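Local coordinates for surface protein VspA (Borrelia turicatae, PDB 1YJG) that is an antigenically variable outer-membrane lipoprotein, here its helical core, whose switching with related surface proteins probably helps the spirochaete evade host immunity, at residues K15-L20 / T63-L68; K49-A54 / T115-A120. All blocks are in the same frame, centred on the assembly; numbering follows the deposited sequence.

Overall arrangement
Helix 2-28 runs out from the N terminus, and the chain turns back through the two-stranded antiparallel sheet 33-36/39-42 into helix 48-69. Interaction 1 closes this first loop: residues 63-68 on the returning helix meet residues 15-20 on the outgoing one. Interaction 2 uses the earlier part of helix 48-69, residues 49-54, and closes a second loop by meeting residues 115-120, where helix 110-117 gives way to a loop, after helix 76-98 has been added to the bundle. The two loops cross, since residues 49-54 fall between the segments of interaction 1 while residues 115-120 lie beyond both. Helix 48-69 is common to both contacts, whose centres lie about 18 Å apart.

Interaction 1: K15-L20 / T63-L68; sequences KDVHTL and TKLASL
Asp16 meets Lys64 across the gap between helix 2-28 and helix 48-69, whose short segments run antiparallel at 157° with their axes 10.6 Å apart. Its CG lies anti to the backbone N (chi1 -177°), which helps bring the carboxylate to the lysine. OD1 accepts from Lys64 NZ at 3.0 Å through its syn lone pair, making a salt bridge. OD2 accepts a hydrogen bond from a water, 2.8 Å from the water oxygen, and the same water accepts a weak bond from Lys64 NZ. OD2 also bonds to Thr19 OG1 of the second subunit, so the carboxylate links the helix pair to the dimer interface.

One residue on, Val17 is buried and meets the lysine nearer its backbone: CG2 lies 3.8 Å from Lys64 CB, the lysine chain passing the valine the other way. Its other methyl, CG1, reaches Leu65 CD2 at 4.2 Å. A compact branched residue suits this place, since its two methyls serve two neighbours. Val17 also packs on Ile139 of helix 129-155 and Leu65 on Val85 of helix 76-98, placing the pair among the four long helices of the bundle.

Leu20, a turn after Asp16, offers CD1 to the far part of the lysine chain, 3.8 Å from Lys64 CE, its side chain lying nearly perpendicular to the lysine's. Lys64 runs extended as far as CE and bends at its last torsion (chi4 -76°), which turns NZ to the carboxylate.

Lysine is well matched to this border because its methylenes lie against Val17 and Leu20 while its ammonium group reaches Asp16. The nearby positive charge probably favours the ionised carboxylate, and the contact thus combines apolar packing with an ion pair joined by one water, whose carboxylate is also held by Thr19 of the second subunit.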
loop_
_atom_site.group_PDB
_atom_site.type_symbol
_atom_site.label_atom_id
_atom_site.label_comp_id
_atom_site.label_asym_id
_atom_site.label_seq_id
_atom_site.Cartn_x
_atom_site.Cartn_y
_atom_site.Cartn_z
ATOM N N LYS A 15 2.957 7.962 -8.272
ATOM C CA LYS A 15 1.712 7.201 -8.139
ATOM C C LYS A 15 1.931 6.123 -7.085
ATOM O O LYS A 15 1.090 5.906 -6.213
ATOM C CB LYS A 15 1.308 6.567 -9.483
ATOM C CG LYS A 15 -0.025 5.793 -9.490
ATOM C CD LYS A 15 -1.189 6.578 -8.851
ATOM C CE LYS A 15 -2.484 5.759 -8.868
ATOM N NZ LYS A 15 -3.650 6.524 -8.393
ATOM N N ASP A 16 3.084 5.465 -7.175
ATOM C CA ASP A 16 3.468 4.419 -6.250
ATOM C C ASP A 16 3.418 4.936 -4.801
ATOM O O ASP A 16 2.778 4.339 -3.946
ATOM C CB ASP A 16 4.870 3.955 -6.616
ATOM C CG ASP A 16 5.355 2.810 -5.776
ATOM O OD1 ASP A 16 6.516 2.901 -5.309
ATOM O OD2 ASP A 16 4.670 1.775 -5.563
ATOM N N VAL A 17 4.086 6.056 -4.539
ATOM C CA VAL A 17 4.113 6.639 -3.204
ATOM C C VAL A 17 2.701 7.079 -2.749
ATOM O O VAL A 17 2.329 6.911 -1.592
ATOM C CB VAL A 17 5.113 7.825 -3.142
ATOM C CG1 VAL A 17 4.926 8.643 -1.872
ATOM C CG2 VAL A 17 6.530 7.314 -3.241
ATOM N N HIS A 18 1.921 7.615 -3.679
ATOM C CA HIS A 18 0.571 8.082 -3.406
ATOM C C HIS A 18 -0.294 6.935 -2.914
ATOM O O HIS A 18 -1.000 7.055 -1.896
ATOM C CB HIS A 18 -0.004 8.692 -4.677
ATOM C CG HIS A 18 -1.361 9.298 -4.515
ATOM N ND1 HIS A 18 -2.522 8.611 -4.805
ATOM C CD2 HIS A 18 -1.744 10.548 -4.161
ATOM C CE1 HIS A 18 -3.563 9.402 -4.606
ATOM N NE2 HIS A 18 -3.117 10.585 -4.222
ATOM N N THR A 19 -0.207 5.807 -3.615
ATOM C CA THR A 19 -0.973 4.621 -3.250
ATOM C C THR A 19 -0.579 4.140 -1.849
ATOM O O THR A 19 -1.455 3.890 -1.018
ATOM C CB THR A 19 -0.767 3.520 -4.271
ATOM O OG1 THR A 19 -1.496 3.844 -5.472
ATOM C CG2 THR A 19 -1.370 2.203 -3.783
ATOM N N LEU A 20 0.725 4.022 -1.588
ATOM C CA LEU A 20 1.194 3.584 -0.275
ATOM C C LEU A 20 0.639 4.468 0.866
ATOM O O LEU A 20 0.278 3.958 1.921
ATOM C CB LEU A 20 2.715 3.586 -0.212
ATOM C CG LEU A 20 3.440 2.510 -1.031
ATOM C CD1 LEU A 20 4.929 2.635 -0.823
ATOM C CD2 LEU A 20 2.977 1.107 -0.646
ATOM N N THR A 63 11.892 6.299 1.836
ATOM C CA THR A 63 13.021 5.804 1.059
ATOM C C THR A 63 12.813 6.110 -0.430
ATOM O O THR A 63 13.747 6.493 -1.114
ATOM C CB THR A 63 13.185 4.291 1.261
ATOM O OG1 THR A 63 13.515 4.018 2.627
ATOM C CG2 THR A 63 14.379 3.736 0.465
ATOM N N LYS A 64 11.584 5.940 -0.914
ATOM C CA LYS A 64 11.251 6.196 -2.316
ATOM C C LYS A 64 11.351 7.679 -2.662
ATOM O O LYS A 64 11.715 8.034 -3.767
ATOM C CB LYS A 64 9.854 5.662 -2.651
ATOM C CG LYS A 64 9.769 4.128 -2.660
ATOM C CD LYS A 64 8.347 3.622 -2.525
ATOM C CE LYS A 64 8.304 2.097 -2.387
ATOM N NZ LYS A 64 8.533 1.405 -3.667
ATOM N N LEU A 65 11.021 8.532 -1.706
ATOM C CA LEU A 65 11.075 9.973 -1.886
ATOM C C LEU A 65 12.531 10.401 -1.839
ATOM O O LEU A 65 12.919 11.316 -2.551
ATOM C CB LEU A 65 10.254 10.694 -0.800
ATOM C CG LEU A 65 8.750 10.481 -0.912
ATOM C CD1 LEU A 65 8.000 10.927 0.350
ATOM C CD2 LEU A 65 8.206 11.190 -2.130
ATOM N N ALA A 66 13.332 9.729 -1.011
ATOM C CA ALA A 66 14.757 10.031 -0.889
ATOM C C ALA A 66 15.415 9.794 -2.251
ATOM O O ALA A 66 16.257 10.575 -2.696
ATOM C CB ALA A 66 15.408 9.178 0.190
ATOM N N SER A 67 14.983 8.733 -2.924
ATOM C CA SER A 67 15.494 8.386 -4.243
ATOM C C SER A 67 15.005 9.397 -5.288
ATOM O O SER A 67 15.769 9.843 -6.131
ATOM C CB SER A 67 15.019 6.984 -4.636
ATOM O OG SER A 67 15.369 6.664 -5.971
ATOM N N LEU A 68 13.724 9.752 -5.221
ATOM C CA LEU A 68 13.136 10.707 -6.165
ATOM C C LEU A 68 13.800 12.089 -6.123
ATOM O O LEU A 68 13.961 12.734 -7.159
ATOM C CB LEU A 68 11.636 10.870 -5.913
ATOM C CG LEU A 68 10.716 10.118 -6.865
ATOM C CD1 LEU A 68 9.285 10.623 -6.664
ATOM C CD2 LEU A 68 11.149 10.247 -8.331
HETATM O O HOH W 1 5.827 -0.419 -4.215
#

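Interaction 2: K49-A54 / T115-A120; sequences KLISGA and TAIDIA
Ile117 meets three residues of helix 48-69, using both ends of its branched side chain. Its CG2 lies 3.7 Å from Ala54 CB, where the alanine's single methyl permits close approach. CD1 is 3.8 Å from Ile51 CD1 and 4.4 Å from Leu50 CG. In Ile117, CG1 stands between the backbone N and the carbonyl carbon (chi1 74°), with CG2 beside the backbone N, so that CG2 reaches Ala54 while CD1 lies by Leu50 and Ile51, about a turn earlier. Ile51 divides its own contacts, sending CG2 to Ala116 CB at 4.1 Å while CD1 goes to Ile117.

All five touching residues are buried and apolar, and no hydrogen bond crosses between the segments. Close to one end of the helical bundle, this apolar packing sets the last residues of the short helix 110-117 against the first turns of the long helix 48-69.

Helix 2-28 adds to the surroundings, with Leu27 touching Leu50 and Ala54 and Ile24 touching Ile117. Thr115, next to Ala116, bonds through its backbone to Lys127 and Ala129, which ties it to the residues leading into helix 129-155 and to the first of that helix. Ile51 packs on Ile35 of the second subunit.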
loop_
_atom_site.group_PDB
_atom_site.type_symbol
_atom_site.label_atom_id
_atom_site.label_comp_id
_atom_site.label_asym_id
_atom_site.label_seq_id
_atom_site.Cartn_x
_atom_site.Cartn_y
_atom_site.Cartn_z
ATOM N N LYS A 49 1.185 -3.969 16.609
ATOM C CA LYS A 49 1.755 -4.533 15.368
ATOM C C LYS A 49 1.187 -3.951 14.078
ATOM O O LYS A 49 1.860 -3.966 13.048
ATOM C CB LYS A 49 1.663 -6.065 15.358
ATOM C CG LYS A 49 2.969 -6.762 15.753
ATOM C CD LYS A 49 3.420 -6.338 17.144
ATOM C CE LYS A 49 4.564 -7.181 17.679
ATOM N NZ LYS A 49 4.344 -7.475 19.128
ATOM N N LEU A 50 -0.061 -3.492 14.129
ATOM C CA LEU A 50 -0.706 -2.885 12.971
ATOM C C LEU A 50 -0.047 -1.511 12.769
ATOM O O LEU A 50 0.232 -1.116 11.634
ATOM C CB LEU A 50 -2.222 -2.762 13.178
ATOM C CG LEU A 50 -3.009 -1.970 12.134
ATOM C CD1 LEU A 50 -2.876 -2.602 10.741
ATOM C CD2 LEU A 50 -4.472 -1.838 12.548
ATOM N N ILE A 51 0.221 -0.799 13.867
ATOM C CA ILE A 51 0.873 0.502 13.767
ATOM C C ILE A 51 2.301 0.272 13.245
ATOM O O ILE A 51 2.822 1.097 12.504
ATOM C CB ILE A 51 0.914 1.274 15.097
ATOM C CG1 ILE A 51 -0.436 1.245 15.821
ATOM C CG2 ILE A 51 1.346 2.737 14.857
ATOM C CD1 ILE A 51 -1.638 1.597 14.967
ATOM N N SER A 52 2.928 -0.839 13.632
ATOM C CA SER A 52 4.281 -1.141 13.167
ATOM C C SER A 52 4.236 -1.283 11.641
ATOM O O SER A 52 5.138 -0.816 10.956
ATOM C CB SER A 52 4.851 -2.412 13.824
ATOM O OG SER A 52 5.008 -2.257 15.235
ATOM N N GLY A 53 3.179 -1.919 11.128
ATOM C CA GLY A 53 2.991 -2.123 9.701
ATOM C C GLY A 53 2.902 -0.799 8.960
ATOM O O GLY A 53 3.539 -0.609 7.925
ATOM N N ALA A 54 2.101 0.111 9.502
ATOM C CA ALA A 54 1.914 1.448 8.943
ATOM C C ALA A 54 3.254 2.164 8.951
ATOM O O ALA A 54 3.631 2.806 7.979
ATOM C CB ALA A 54 0.917 2.229 9.769
ATOM N N THR A 115 -5.008 7.906 16.831
ATOM C CA THR A 115 -4.220 9.143 16.925
ATOM C C THR A 115 -2.925 9.005 16.125
ATOM O O THR A 115 -2.218 9.984 15.907
ATOM C CB THR A 115 -3.862 9.532 18.374
ATOM O OG1 THR A 115 -2.930 8.590 18.924
ATOM C CG2 THR A 115 -5.098 9.498 19.299
ATOM N N ALA A 116 -2.601 7.786 15.713
ATOM C CA ALA A 116 -1.399 7.556 14.932
ATOM C C ALA A 116 -1.639 7.423 13.433
ATOM O O ALA A 116 -0.984 8.119 12.661
ATOM C CB ALA A 116 -0.644 6.323 15.452
ATOM N N ILE A 117 -2.591 6.572 13.026
ATOM C CA ILE A 117 -2.870 6.315 11.595
ATOM C C ILE A 117 -4.282 6.495 11.020
ATOM O O ILE A 117 -4.535 6.044 9.890
ATOM C CB ILE A 117 -2.432 4.854 11.276
ATOM C CG1 ILE A 117 -3.426 3.832 11.863
ATOM C CG2 ILE A 117 -1.038 4.576 11.824
ATOM C CD1 ILE A 117 -3.100 2.378 11.526
ATOM N N ASP A 118 -5.192 7.126 11.756
ATOM C CA ASP A 118 -6.567 7.337 11.287
ATOM C C ASP A 118 -6.833 8.833 11.076
ATOM O O ASP A 118 -7.108 9.554 12.015
ATOM C CB ASP A 118 -7.576 6.723 12.281
ATOM C CG ASP A 118 -8.961 6.509 11.659
ATOM O OD1 ASP A 118 -9.666 5.569 12.056
ATOM O OD2 ASP A 118 -9.427 7.224 10.761
ATOM N N ILE A 119 -6.751 9.281 9.828
ATOM C CA ILE A 119 -6.955 10.687 9.489
ATOM C C ILE A 119 -8.416 11.123 9.524
ATOM O O ILE A 119 -8.701 12.300 9.694
ATOM C CB ILE A 119 -6.354 11.021 8.078
ATOM C CG1 ILE A 119 -7.163 10.376 6.949
ATOM C CG2 ILE A 119 -4.878 10.613 7.969
ATOM C CD1 ILE A 119 -6.885 11.007 5.579
ATOM N N ALA A 120 -9.333 10.177 9.354
ATOM C CA ALA A 120 -10.760 10.473 9.340
ATOM C C ALA A 120 -11.434 10.515 10.709
ATOM O O ALA A 120 -12.490 11.140 10.850
ATOM C CB ALA A 120 -11.476 9.460 8.445
#